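Local structure of ATP-dependent 6-phosphofructokinase isozyme 2 (Escherichia coli, 3UMO) at residues N114-E117 and F118-E122; L199-P202 and D203-R206; A208-E211 and I212-G216; S271-E274 and M275-G279. The protein catalyses the ATP-dependent phosphorylation of fructose 6-phosphate to fructose 1,6-bisphosphate, the first committing step of glycolysis, as a homodimeric, magnesium-requiring kinase of the PfkB family. All coordinates share one frame; numbering follows the deposited sequence.

All four contacts are local, each at a helix end or the turn leading into it. Contacts 1 and 4 open helices 115-125 and 272-286, on opposite sides of the chain's centre, both with a side-chain N-cap. Contacts 2 and 3 share helix 204-214, its start, facing a second subunit, and its end, and touch through Leu199 and Ala208. Buried are, in turn, Glu117, Phe118 and Leu121; Pro202 and Val205; Ala208, Ala209, Ile212 and Val213; and Leu272, Met275 and Val276. Polar pairs lie mostly on exposed sides: contact 1 has a weak amide-carboxylate bond, contact 4 a salt bridge. Two bonds join Gln201 and Asp204 across contact 2's type I turn; contact 3 ends in a Schellman motif.

Contact 1: residues N114-E117 and F118-E122; sequences NEDE and FRQLE
Asp116 and Gln120 meet at the more exposed side of the first two turns of helix 115-125, where Gln120 NE2 reaches Asp116 OD2 at 3.1 Å. With an N-H...O angle of 124° this is a weak bond, and the amide and carboxylate planes are turned 41° apart. A leucine in place of Gln120 would probably leave Asp116 OD2 without this donor and its carboxylate freer to turn. Next to it the Arg119 chain, bent at chi3 (-70°), folds back so that one guanidinium face lies over Glu115 O, offset toward the rim. The guanidinium does not meet the Glu115 carboxylate directly: a water accepts from Arg119 NH2 at 2.9 Å, but its other leg, to Glu115 OE1, is implausibly short and so doubtful. The tighter part is the capping box at the helix start. Asn114, the N-cap, takes the N-H of Glu117 on OD1 at 2.7 Å, almost in line with its C=O, while Glu117 OE2 accepts from Asn114 N at 3.0 Å, met from above the carboxylate plane. Glu117 OE1 is held by the backbone N of Lys86, so both oxygens of this buried carboxylate have donors. Phe118 N closes the first backbone turn on Asn114 O at 3.1 Å. On the inward side Phe118 packs on Leu152 of helix 146-158, and Leu121 lies against Ile58 and Val83 of the parallel sheet.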
ATOM      1  N   ASN A 114     -31.166 -21.774  -2.482  1.00 26.71           N
ATOM      2  CA  ASN A 114     -31.669 -22.881  -3.290  1.00 29.47           C
ATOM      3  C   ASN A 114     -32.953 -22.470  -3.998  1.00 27.27           C
ATOM      4  O   ASN A 114     -33.455 -21.369  -3.785  1.00 28.58           O
ATOM      5  CB  ASN A 114     -31.832 -24.183  -2.485  1.00 36.39           C
ATOM      6  CG  ASN A 114     -32.839 -24.067  -1.348  1.00 41.45           C
ATOM      7  OD1 ASN A 114     -33.861 -23.391  -1.464  1.00 38.17           O
ATOM      8  ND2 ASN A 114     -32.551 -24.744  -0.242  1.00 37.78           N
ATOM      9  N   GLU A 115     -33.478 -23.346  -4.844  1.00 28.63           N
ATOM     10  CA  GLU A 115     -34.653 -23.002  -5.633  1.00 30.68           C
ATOM     11  C   GLU A 115     -35.897 -22.811  -4.768  1.00 30.76           C
ATOM     12  O   GLU A 115     -36.697 -21.914  -5.026  1.00 29.88           O
ATOM     13  CB  GLU A 115     -34.894 -24.041  -6.725  1.00 28.61           C
ATOM     14  CG  GLU A 115     -33.831 -24.026  -7.813  1.00 36.26           C
ATOM     15  CD  GLU A 115     -33.985 -25.167  -8.801  1.00 52.62           C
ATOM     16  OE1 GLU A 115     -34.444 -26.256  -8.393  1.00 58.79           O
ATOM     17  OE2 GLU A 115     -33.647 -24.975  -9.985  1.00 60.58           O
ATOM     18  N   ASP A 116     -36.051 -23.640  -3.739  1.00 29.72           N
ATOM     19  CA  ASP A 116     -37.192 -23.520  -2.834  1.00 27.49           C
ATOM     20  C   ASP A 116     -37.194 -22.163  -2.140  1.00 28.44           C
ATOM     21  O   ASP A 116     -38.221 -21.487  -2.071  1.00 30.06           O
ATOM     22  CB  ASP A 116     -37.173 -24.630  -1.785  1.00 35.14           C
ATOM     23  CG  ASP A 116     -38.257 -24.455  -0.733  1.00 41.51           C
ATOM     24  OD1 ASP A 116     -39.397 -24.095  -1.099  1.00 48.31           O
ATOM     25  OD2 ASP A 116     -37.970 -24.677   0.461  1.00 54.06           O
ATOM     26  N   GLU A 117     -36.033 -21.772  -1.626  1.00 27.93           N
ATOM     27  CA  GLU A 117     -35.885 -20.501  -0.933  1.00 27.43           C
ATOM     28  C   GLU A 117     -36.203 -19.307  -1.833  1.00 26.27           C
ATOM     29  O   GLU A 117     -36.843 -18.349  -1.398  1.00 27.27           O
ATOM     30  CB  GLU A 117     -34.479 -20.383  -0.333  1.00 31.26           C
ATOM     31  CG  GLU A 117     -34.274 -21.273   0.898  1.00 32.29           C
ATOM     32  CD  GLU A 117     -32.819 -21.636   1.145  1.00 27.05           C
ATOM     33  OE1 GLU A 117     -32.556 -22.410   2.095  1.00 34.21           O
ATOM     34  OE2 GLU A 117     -31.941 -21.156   0.394  1.00 31.44           O
ATOM     35  N   PHE A 118     -35.770 -19.369  -3.090  1.00 25.26           N
ATOM     36  CA  PHE A 118     -36.054 -18.284  -4.020  1.00 24.26           C
ATOM     37  C   PHE A 118     -37.554 -18.169  -4.297  1.00 25.46           C
ATOM     38  O   PHE A 118     -38.094 -17.065  -4.370  1.00 25.39           O
ATOM     39  CB  PHE A 118     -35.279 -18.452  -5.324  1.00 25.55           C
ATOM     40  CG  PHE A 118     -35.440 -17.297  -6.269  1.00 29.51           C
ATOM     41  CD1 PHE A 118     -36.422 -17.316  -7.248  1.00 30.52           C
ATOM     42  CD2 PHE A 118     -34.620 -16.182  -6.171  1.00 33.79           C
ATOM     43  CE1 PHE A 118     -36.581 -16.250  -8.118  1.00 31.84           C
ATOM     44  CE2 PHE A 118     -34.773 -15.112  -7.042  1.00 34.16           C
ATOM     45  CZ  PHE A 118     -35.754 -15.148  -8.017  1.00 34.79           C
ATOM     46  N   ARG A 119     -38.224 -19.311  -4.454  1.00 26.67           N
ATOM     47  CA  ARG A 119     -39.672 -19.320  -4.638  1.00 25.79           C
ATOM     48  C   ARG A 119     -40.389 -18.754  -3.410  1.00 25.01           C
ATOM     49  O   ARG A 119     -41.437 -18.120  -3.533  1.00 25.08           O
ATOM     50  CB  ARG A 119     -40.181 -20.728  -4.963  1.00 26.54           C
ATOM     51  CG  ARG A 119     -39.978 -21.137  -6.419  1.00 28.80           C
ATOM     52  CD  ARG A 119     -40.588 -22.508  -6.703  1.00 32.01           C
ATOM     53  NE  ARG A 119     -39.826 -23.570  -6.052  1.00 38.88           N
ATOM     54  CZ  ARG A 119     -38.929 -24.330  -6.670  1.00 29.24           C
ATOM     55  NH1 ARG A 119     -38.700 -24.171  -7.968  1.00 32.36           N
ATOM     56  NH2 ARG A 119     -38.281 -25.271  -5.991  1.00 32.97           N
ATOM     57  N   GLN A 120     -39.823 -18.987  -2.228  1.00 26.56           N
ATOM     58  CA  GLN A 120     -40.375 -18.409  -1.003  1.00 29.62           C
ATOM     59  C   GLN A 120     -40.259 -16.894  -1.008  1.00 26.50           C
ATOM     60  O   GLN A 120     -41.158 -16.186  -0.541  1.00 29.83           O
ATOM     61  CB  GLN A 120     -39.666 -18.965   0.229  1.00 25.38           C
ATOM     62  CG  GLN A 120     -40.058 -20.393   0.571  1.00 29.28           C
ATOM     63  CD  GLN A 120     -39.366 -20.882   1.818  1.00 36.49           C
ATOM     64  OE1 GLN A 120     -39.520 -20.302   2.893  1.00 33.72           O
ATOM     65  NE2 GLN A 120     -38.583 -21.948   1.681  1.00 35.49           N
ATOM     66  N   LEU A 121     -39.143 -16.402  -1.531  1.00 26.57           N
ATOM     67  CA  LEU A 121     -38.920 -14.965  -1.638  1.00 27.09           C
ATOM     68  C   LEU A 121     -39.880 -14.377  -2.663  1.00 25.24           C
ATOM     69  O   LEU A 121     -40.459 -13.310  -2.452  1.00 26.71           O
ATOM     70  CB  LEU A 121     -37.469 -14.677  -2.021  1.00 26.25           C
ATOM     71  CG  LEU A 121     -36.459 -14.856  -0.884  1.00 27.36           C
ATOM     72  CD1 LEU A 121     -35.049 -15.025  -1.420  1.00 27.75           C
ATOM     73  CD2 LEU A 121     -36.516 -13.666   0.065  1.00 30.72           C
ATOM     74  N   GLU A 122     -40.052 -15.094  -3.768  1.00 25.12           N
ATOM     75  CA  GLU A 122     -40.995 -14.710  -4.810  1.00 26.75           C
ATOM     76  C   GLU A 122     -42.415 -14.616  -4.242  1.00 28.43           C
ATOM     77  O   GLU A 122     -43.164 -13.694  -4.570  1.00 27.61           O
ATOM     78  CB  GLU A 122     -40.941 -15.739  -5.943  1.00 32.77           C
ATOM     79  CG  GLU A 122     -41.306 -15.219  -7.318  1.00 53.39           C
ATOM     80  CD  GLU A 122     -40.776 -16.119  -8.424  1.00 59.23           C
ATOM     81  OE1 GLU A 122     -40.066 -17.101  -8.105  1.00 55.49           O
ATOM     82  OE2 GLU A 122     -41.066 -15.845  -9.608  1.00 65.70           O
TER
HETATM   83  O   HOH W   1     -36.798 -26.598  -8.057  1.00 39.67           O

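Contact 2: residues L199-P202 and D203-R206; sequences LTQP and DDVR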
ATOM      1  N   LEU A 199     -17.681   3.989 -22.740  1.00 29.42           N
ATOM      2  CA  LEU A 199     -18.333   5.285 -22.876  1.00 24.26           C
ATOM      3  C   LEU A 199     -17.271   6.368 -22.747  1.00 30.16           C
ATOM      4  O   LEU A 199     -17.084   6.959 -21.680  1.00 33.74           O
ATOM      5  CB  LEU A 199     -19.419   5.453 -21.814  1.00 24.55           C
ATOM      6  CG  LEU A 199     -20.491   4.361 -21.791  1.00 28.65           C
ATOM      7  CD1 LEU A 199     -21.396   4.518 -20.575  1.00 31.21           C
ATOM      8  CD2 LEU A 199     -21.308   4.370 -23.075  1.00 30.49           C
ATOM      9  N   THR A 200     -16.580   6.622 -23.850  1.00 26.47           N
ATOM     10  CA  THR A 200     -15.370   7.433 -23.844  1.00 27.72           C
ATOM     11  C   THR A 200     -15.585   8.842 -24.381  1.00 28.13           C
ATOM     12  O   THR A 200     -14.706   9.694 -24.255  1.00 32.22           O
ATOM     13  CB  THR A 200     -14.273   6.774 -24.691  1.00 39.07           C
ATOM     14  OG1 THR A 200     -14.760   6.577 -26.023  1.00 31.65           O
ATOM     15  CG2 THR A 200     -13.870   5.428 -24.105  1.00 46.94           C
ATOM     16  N   GLN A 201     -16.740   9.082 -24.994  1.00 23.09           N
ATOM     17  CA  GLN A 201     -17.026  10.385 -25.589  1.00 23.38           C
ATOM     18  C   GLN A 201     -17.983  11.167 -24.698  1.00 23.23           C
ATOM     19  O   GLN A 201     -18.786  10.564 -23.981  1.00 23.48           O
ATOM     20  CB  GLN A 201     -17.611  10.208 -26.988  1.00 23.38           C
ATOM     21  CG  GLN A 201     -16.767   9.307 -27.890  1.00 24.65           C
ATOM     22  CD  GLN A 201     -15.331   9.789 -28.023  1.00 31.68           C
ATOM     23  OE1 GLN A 201     -14.385   9.113 -27.606  1.00 32.42           O
ATOM     24  NE2 GLN A 201     -15.160  10.962 -28.611  1.00 28.51           N
ATOM     25  N   PRO A 202     -17.900  12.512 -24.740  1.00 24.13           N
ATOM     26  CA  PRO A 202     -18.677  13.346 -23.812  1.00 20.10           C
ATOM     27  C   PRO A 202     -20.169  13.005 -23.750  1.00 19.84           C
ATOM     28  O   PRO A 202     -20.734  12.948 -22.652  1.00 21.70           O
ATOM     29  CB  PRO A 202     -18.473  14.758 -24.365  1.00 20.44           C
ATOM     30  CG  PRO A 202     -17.109  14.714 -24.984  1.00 26.15           C
ATOM     31  CD  PRO A 202     -17.013  13.324 -25.595  1.00 29.72           C
ATOM     32  N   ASP A 203     -20.795  12.780 -24.903  1.00 20.87           N
ATOM     33  CA  ASP A 203     -22.231  12.499 -24.940  1.00 20.65           C
ATOM     34  C   ASP A 203     -22.615  11.027 -24.772  1.00 23.59           C
ATOM     35  O   ASP A 203     -23.800  10.693 -24.835  1.00 22.43           O
ATOM     36  CB  ASP A 203     -22.835  13.017 -26.247  1.00 33.54           C
ATOM     37  CG  ASP A 203     -23.680  14.252 -26.045  1.00 51.38           C
ATOM     38  OD1 ASP A 203     -24.863  14.102 -25.676  1.00 57.84           O
ATOM     39  OD2 ASP A 203     -23.166  15.371 -26.252  1.00 51.87           O
ATOM     40  N   ASP A 204     -21.632  10.152 -24.567  1.00 23.35           N
ATOM     41  CA  ASP A 204     -21.899   8.711 -24.547  1.00 24.12           C
ATOM     42  C   ASP A 204     -22.850   8.261 -23.436  1.00 24.92           C
ATOM     43  O   ASP A 204     -23.727   7.431 -23.685  1.00 22.43           O
ATOM     44  CB  ASP A 204     -20.602   7.890 -24.504  1.00 21.11           C
ATOM     45  CG  ASP A 204     -19.922   7.794 -25.854  1.00 33.58           C
ATOM     46  OD1 ASP A 204     -18.782   7.280 -25.897  1.00 33.58           O
ATOM     47  OD2 ASP A 204     -20.516   8.230 -26.870  1.00 31.83           O
ATOM     48  N   VAL A 205     -22.676   8.798 -22.227  1.00 19.70           N
ATOM     49  CA  VAL A 205     -23.532   8.434 -21.102  1.00 17.56           C
ATOM     50  C   VAL A 205     -24.983   8.809 -21.370  1.00 21.43           C
ATOM     51  O   VAL A 205     -25.882   7.991 -21.184  1.00 19.80           O
ATOM     52  CB  VAL A 205     -23.047   9.067 -19.781  1.00 18.31           C
ATOM     53  CG1 VAL A 205     -24.140   9.002 -18.718  1.00 21.72           C
ATOM     54  CG2 VAL A 205     -21.784   8.355 -19.294  1.00 19.08           C
ATOM     55  N   ARG A 206     -25.209  10.038 -21.830  1.00 20.31           N
ATOM     56  CA  ARG A 206     -26.567  10.492 -22.125  1.00 24.48           C
ATOM     57  C   ARG A 206     -27.217   9.648 -23.212  1.00 24.42           C
ATOM     58  O   ARG A 206     -28.364   9.220 -23.079  1.00 24.12           O
ATOM     59  CB  ARG A 206     -26.575  11.959 -22.559  1.00 29.27           C
ATOM     60  CG  ARG A 206     -27.976  12.565 -22.610  1.00 35.93           C
ATOM     61  CD  ARG A 206     -28.089  13.633 -23.679  1.00 41.34           C
ATOM     62  NE  ARG A 206     -28.324  13.044 -24.996  1.00 61.16           N
ATOM     63  CZ  ARG A 206     -27.809  13.512 -26.128  1.00 67.57           C
ATOM     64  NH1 ARG A 206     -27.018  14.575 -26.111  1.00 64.87           N
ATOM     65  NH2 ARG A 206     -28.082  12.911 -27.278  1.00 73.12           N
TER
HETATM   66  O   HOH W   2     -20.085  10.041 -21.545  1.00 22.41           O
HETATM   67  O   HOH W   3     -23.172  12.178 -21.585  1.00 25.87           O
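Asp204 OD1 accepts the backbone N-H of Gln201 at 2.9 Å, coming from well above the carboxylate plane, and Thr200 N lies close to the same oxygen. The return bond runs from Asp204 N to Gln201 O, also 2.9 Å, and closes a type I turn from Gln201 to Asp204 that leads into helix 204-214. With CG anti to its own carbonyl carbon (chi1 -78°), the Asp204 carboxylate lies alongside the Gln201 side chain, and OD1 is 3.3 Å from Gln201 CB. An alanine here is likely to leave Gln201 N without its acceptor and the loop before the turn less firmly held. Leu199 lies across both helix residues: its CB rests on Asp204 CB at 3.8 Å, and its CD1 meets Val205 CG2 at 4.1 Å. Leu199 and Val205 both lean on Leu191 of helix 188-195, while Pro202 packs on Tyr306 of the second subunit. Two waters stand in the i to i-4 places, between Gln201 O and Val205 N and between Pro202 O and Arg206 N, where direct helical bonds would otherwise lie. The reciprocal bonds thus tie Gln201 of the loop to Asp204 of the helix start at both its N-H and its C=O.

Contact 3: residues A208-E211 and I212-G216; sequences AAQE and IVNSG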
ATOM      1  N   ALA A 208     -26.480   6.580 -24.163  1.00 21.70           N
ATOM      2  CA  ALA A 208     -26.742   5.243 -23.637  1.00 23.88           C
ATOM      3  C   ALA A 208     -27.997   5.219 -22.768  1.00 23.60           C
ATOM      4  O   ALA A 208     -28.816   4.306 -22.871  1.00 23.62           O
ATOM      5  CB  ALA A 208     -25.541   4.739 -22.848  1.00 23.13           C
ATOM      6  N   ALA A 209     -28.136   6.216 -21.897  1.00 20.67           N
ATOM      7  CA  ALA A 209     -29.310   6.308 -21.037  1.00 20.11           C
ATOM      8  C   ALA A 209     -30.582   6.455 -21.874  1.00 28.26           C
ATOM      9  O   ALA A 209     -31.590   5.796 -21.609  1.00 29.98           O
ATOM     10  CB  ALA A 209     -29.172   7.476 -20.072  1.00 19.35           C
ATOM     11  N   GLN A 210     -30.522   7.313 -22.890  1.00 27.81           N
ATOM     12  CA  GLN A 210     -31.684   7.530 -23.742  0.53 31.37           C
ATOM     13  C   GLN A 210     -32.037   6.266 -24.521  1.00 32.11           C
ATOM     14  O   GLN A 210     -33.213   5.999 -24.759  1.00 33.55           O
ATOM     15  CB  GLN A 210     -31.463   8.705 -24.697  0.53 34.65           C
ATOM     16  CG  GLN A 210     -32.753   9.247 -25.305  0.53 34.42           C
ATOM     17  CD  GLN A 210     -33.659   9.895 -24.271  0.53 37.00           C
ATOM     18  OE1 GLN A 210     -33.278  10.866 -23.617  0.53 41.41           O
ATOM     19  NE2 GLN A 210     -34.864   9.355 -24.113  0.53 28.43           N
ATOM     20  N   GLU A 211     -31.022   5.489 -24.887  1.00 29.20           N
ATOM     21  CA  GLU A 211     -31.201   4.242 -25.629  1.00 31.52           C
ATOM     22  C   GLU A 211     -32.054   3.259 -24.826  1.00 32.41           C
ATOM     23  O   GLU A 211     -32.936   2.584 -25.371  1.00 37.37           O
ATOM     24  CB  GLU A 211     -29.824   3.638 -25.918  1.00 38.76           C
ATOM     25  CG  GLU A 211     -29.787   2.502 -26.919  1.00 59.07           C
ATOM     26  CD  GLU A 211     -28.402   1.875 -27.024  1.00 70.07           C
ATOM     27  OE1 GLU A 211     -27.398   2.622 -27.007  1.00 65.57           O
ATOM     28  OE2 GLU A 211     -28.321   0.630 -27.108  1.00 76.71           O
ATOM     29  N   ILE A 212     -31.788   3.189 -23.526  1.00 31.61           N
ATOM     30  CA  ILE A 212     -32.531   2.304 -22.629  1.00 32.01           C
ATOM     31  C   ILE A 212     -33.989   2.749 -22.476  1.00 28.52           C
ATOM     32  O   ILE A 212     -34.901   1.922 -22.441  1.00 33.22           O
ATOM     33  CB  ILE A 212     -31.854   2.235 -21.249  1.00 27.96           C
ATOM     34  CG1 ILE A 212     -30.457   1.627 -21.386  1.00 27.18           C
ATOM     35  CG2 ILE A 212     -32.694   1.425 -20.268  1.00 28.13           C
ATOM     36  CD1 ILE A 212     -29.614   1.766 -20.134  1.00 34.12           C
ATOM     37  N   VAL A 213     -34.203   4.057 -22.377  1.00 27.67           N
ATOM     38  CA  VAL A 213     -35.557   4.586 -22.275  1.00 27.54           C
ATOM     39  C   VAL A 213     -36.302   4.351 -23.585  1.00 33.81           C
ATOM     40  O   VAL A 213     -37.406   3.808 -23.586  1.00 34.87           O
ATOM     41  CB  VAL A 213     -35.561   6.083 -21.920  1.00 29.50           C
ATOM     42  CG1 VAL A 213     -36.980   6.639 -21.942  1.00 32.05           C
ATOM     43  CG2 VAL A 213     -34.921   6.297 -20.554  1.00 27.90           C
ATOM     44  N   ASN A 214     -35.679   4.739 -24.695  1.00 35.54           N
ATOM     45  CA  ASN A 214     -36.271   4.554 -26.018  1.00 42.61           C
ATOM     46  C   ASN A 214     -36.626   3.101 -26.344  1.00 45.27           C
ATOM     47  O   ASN A 214     -37.632   2.835 -27.009  1.00 41.51           O
ATOM     48  CB  ASN A 214     -35.359   5.130 -27.108  1.00 41.67           C
ATOM     49  CG  ASN A 214     -35.292   6.648 -27.076  1.00 47.15           C
ATOM     50  OD1 ASN A 214     -36.113   7.306 -26.431  1.00 44.84           O
ATOM     51  ND2 ASN A 214     -34.316   7.212 -27.783  1.00 45.46           N
ATOM     52  N   SER A 215     -35.810   2.164 -25.868  1.00 38.68           N
ATOM     53  CA  SER A 215     -36.039   0.748 -26.151  1.00 44.84           C
ATOM     54  C   SER A 215     -37.203   0.178 -25.338  1.00 46.59           C
ATOM     55  O   SER A 215     -37.680  -0.927 -25.615  1.00 43.12           O
ATOM     56  CB  SER A 215     -34.775  -0.069 -25.890  1.00 44.83           C
ATOM     57  OG  SER A 215     -34.477  -0.118 -24.505  1.00 43.23           O
ATOM     58  N   GLY A 216     -37.655   0.935 -24.343  1.00 39.50           N
ATOM     59  CA  GLY A 216     -38.762   0.526 -23.495  1.00 43.79           C
ATOM     60  C   GLY A 216     -38.341  -0.296 -22.288  1.00 42.56           C
ATOM     61  O   GLY A 216     -39.188  -0.796 -21.543  1.00 41.86           O
TER
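A Schellman motif ends helix 204-214, with Gly216 as the first residue to leave helical geometry. Its phi is positive (88°), where a CB would collide with the carbonyl oxygen of Ser215, and its N-H turns back to Val213 O at 3.0 Å. Just before it, Ser215 N bonds to Glu211 O at 2.9 Å and Asn214 N to Gln210 O at 2.8 Å, the latter nearly straight. On the outward side the Gln210 chain leaves anti to the backbone N (chi1 -163°) and bends at chi2, which brings its amide round to Asn214. Gln210 NE2 gives a weak bond of 3.3 Å to Asn214 OD1, the two amide planes 36° apart, and also bonds Asp234 O; Gln210 has a second conformer, so this pairing may not be constant. Gln210 CG lies 3.6 Å from Asn214 ND2. Glu211, extended from the helix, forms a salt bridge with Arg197. The opposite character belongs to Ala208, Ala209, Ile212 and Val213, which are buried. Ala208 and Ile212 pack on Leu191 of helix 188-195, and Ala209, Ile212 and Val213 on Val221 of strand 221-224, so that the helix is fitted between a helix and the three-stranded antiparallel sheet. Ile212 CG1 passes 3.5 Å from Ala208 O. At the last turn Ser215 OG, set between its backbone N and carbonyl carbon, donates to Ile212 O at 2.9 Å from above the carbonyl plane.

Contact 4: residues S271-E274 and M275-G279; sequences SLEE and MVRFG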
ATOM      1  N   SER A 271     -41.647  14.985 -10.003  1.00 29.15           N
ATOM      2  CA  SER A 271     -41.068  15.210 -11.325  1.00 33.70           C
ATOM      3  C   SER A 271     -39.699  14.539 -11.406  1.00 31.59           C
ATOM      4  O   SER A 271     -39.105  14.207 -10.377  1.00 27.53           O
ATOM      5  CB  SER A 271     -40.914  16.708 -11.589  1.00 33.80           C
ATOM      6  OG  SER A 271     -39.899  17.263 -10.765  1.00 31.42           O
ATOM      7  N   LEU A 272     -39.203  14.331 -12.622  1.00 27.54           N
ATOM      8  CA  LEU A 272     -37.873  13.749 -12.800  1.00 24.43           C
ATOM      9  C   LEU A 272     -36.822  14.624 -12.120  1.00 26.55           C
ATOM     10  O   LEU A 272     -35.909  14.120 -11.459  1.00 27.25           O
ATOM     11  CB  LEU A 272     -37.548  13.593 -14.288  1.00 31.26           C
ATOM     12  CG  LEU A 272     -36.158  13.038 -14.609  1.00 32.51           C
ATOM     13  CD1 LEU A 272     -36.073  11.558 -14.284  1.00 35.98           C
ATOM     14  CD2 LEU A 272     -35.796  13.286 -16.063  1.00 28.03           C
ATOM     15  N   GLU A 273     -36.967  15.938 -12.274  1.00 27.63           N
ATOM     16  CA  GLU A 273     -36.040  16.890 -11.672  1.00 27.75           C
ATOM     17  C   GLU A 273     -36.002  16.780 -10.151  1.00 23.39           C
ATOM     18  O   GLU A 273     -34.929  16.705  -9.550  1.00 27.16           O
ATOM     19  CB  GLU A 273     -36.392  18.318 -12.086  1.00 37.65           C
ATOM     20  CG  GLU A 273     -35.607  19.371 -11.331  1.00 42.19           C
ATOM     21  CD  GLU A 273     -35.477  20.663 -12.107  1.00 52.05           C
ATOM     22  OE1 GLU A 273     -36.242  21.610 -11.823  1.00 49.72           O
ATOM     23  OE2 GLU A 273     -34.607  20.729 -13.002  1.00 47.80           O
ATOM     24  N   GLU A 274     -37.179  16.758  -9.537  1.00 22.09           N
ATOM     25  CA  GLU A 274     -37.279  16.689  -8.087  1.00 24.57           C
ATOM     26  C   GLU A 274     -36.688  15.374  -7.591  1.00 24.53           C
ATOM     27  O   GLU A 274     -35.983  15.333  -6.579  1.00 22.45           O
ATOM     28  CB  GLU A 274     -38.744  16.819  -7.661  1.00 30.90           C
ATOM     29  CG  GLU A 274     -38.949  16.963  -6.168  1.00 47.43           C
ATOM     30  CD  GLU A 274     -40.295  17.575  -5.823  1.00 58.90           C
ATOM     31  OE1 GLU A 274     -40.809  18.379  -6.633  1.00 62.62           O
ATOM     32  OE2 GLU A 274     -40.836  17.252  -4.745  1.00 58.86           O
ATOM     33  N   MET A 275     -36.966  14.302  -8.331  1.00 22.11           N
ATOM     34  CA  MET A 275     -36.441  12.984  -7.997  1.00 21.21           C
ATOM     35  C   MET A 275     -34.909  12.941  -8.035  1.00 22.34           C
ATOM     36  O   MET A 275     -34.277  12.459  -7.097  1.00 22.26           O
ATOM     37  CB  MET A 275     -37.019  11.936  -8.949  1.00 24.75           C
ATOM     38  CG  MET A 275     -36.638  10.518  -8.600  1.00 25.52           C
ATOM     39  SD  MET A 275     -37.170   9.371  -9.876  1.00 30.05           S
ATOM     40  CE  MET A 275     -36.074   9.825 -11.209  1.00 41.77           C
ATOM     41  N   VAL A 276     -34.314  13.437  -9.116  1.00 21.11           N
ATOM     42  CA  VAL A 276     -32.856  13.396  -9.260  1.00 20.16           C
ATOM     43  C   VAL A 276     -32.181  14.340  -8.268  1.00 21.44           C
ATOM     44  O   VAL A 276     -31.148  14.005  -7.675  1.00 18.95           O
ATOM     45  CB  VAL A 276     -32.405  13.694 -10.717  1.00 21.19           C
ATOM     46  CG1 VAL A 276     -30.889  13.767 -10.818  1.00 20.41           C
ATOM     47  CG2 VAL A 276     -32.946  12.621 -11.672  1.00 23.35           C
ATOM     48  N   ARG A 277     -32.774  15.511  -8.066  1.00 19.19           N
ATOM     49  CA  ARG A 277     -32.232  16.451  -7.094  1.00 21.86           C
ATOM     50  C   ARG A 277     -32.179  15.846  -5.695  1.00 24.89           C
ATOM     51  O   ARG A 277     -31.169  15.955  -5.013  1.00 23.68           O
ATOM     52  CB  ARG A 277     -33.053  17.736  -7.048  1.00 24.45           C
ATOM     53  CG  ARG A 277     -32.837  18.657  -8.217  1.00 22.36           C
ATOM     54  CD  ARG A 277     -33.484  20.013  -7.925  1.00 23.65           C
ATOM     55  NE  ARG A 277     -33.663  20.845  -9.113  1.00 43.94           N
ATOM     56  CZ  ARG A 277     -32.671  21.380  -9.821  1.00 62.69           C
ATOM     57  NH1 ARG A 277     -31.406  21.167  -9.480  1.00 68.78           N
ATOM     58  NH2 ARG A 277     -32.947  22.127 -10.881  1.00 67.96           N
ATOM     59  N   PHE A 278     -33.272  15.219  -5.271  1.00 19.77           N
ATOM     60  CA  PHE A 278     -33.333  14.625  -3.944  1.00 23.52           C
ATOM     61  C   PHE A 278     -32.373  13.442  -3.869  1.00 16.67           C
ATOM     62  O   PHE A 278     -31.725  13.220  -2.844  1.00 18.05           O
ATOM     63  CB  PHE A 278     -34.761  14.183  -3.621  1.00 24.50           C
ATOM     64  CG  PHE A 278     -35.007  13.943  -2.160  1.00 21.84           C
ATOM     65  CD1 PHE A 278     -34.761  14.943  -1.233  1.00 26.30           C
ATOM     66  CD2 PHE A 278     -35.510  12.729  -1.713  1.00 21.16           C
ATOM     67  CE1 PHE A 278     -34.993  14.733   0.118  1.00 26.97           C
ATOM     68  CE2 PHE A 278     -35.743  12.512  -0.354  1.00 20.99           C
ATOM     69  CZ  PHE A 278     -35.484  13.514   0.558  1.00 26.66           C
ATOM     70  N   GLY A 279     -32.263  12.699  -4.969  1.00 18.39           N
ATOM     71  CA  GLY A 279     -31.313  11.598  -5.053  1.00 18.20           C
ATOM     72  C   GLY A 279     -29.875  12.065  -4.870  1.00 20.06           C
ATOM     73  O   GLY A 279     -29.109  11.475  -4.100  1.00 18.37           O
TER
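Ser271 O accepts from Met275 N at 3.0 Å, the first backbone bond of helix 272-286, while Ser271 OG, at the N-cap, takes the N-H of Glu274 at the same length. Leu272 follows with its side chain turned inward: CD1 touches Met275 CE at 3.5 Å and, more loosely, Val276 CG2. Met275 reaches it through a bend at chi3 (69°), which folds the methyl back toward the leucine. Glu273, on the exposed side, lies alongside Arg277, both chains pointing the same way. Its OE2 forms a salt bridge with Arg277 NH2 at 3.0 Å; carboxylate and guanidinium are twisted 50° apart, so they do not meet as a flat two-pronged pair. Arg277 NE rests 3.3 Å from Glu273 CG, adding contact along the chains. Glu274 OE2 forms a salt bridge with Lys265 of helix 254-267, which also lies against the Phe278 ring as a cation-pi partner. Leu272 and Val276 press on Ile239 of strand 238-241, Met275 on Met262 of helix 254-267, and Phe278 meets Tyr304 of helix 297-307 edge to face.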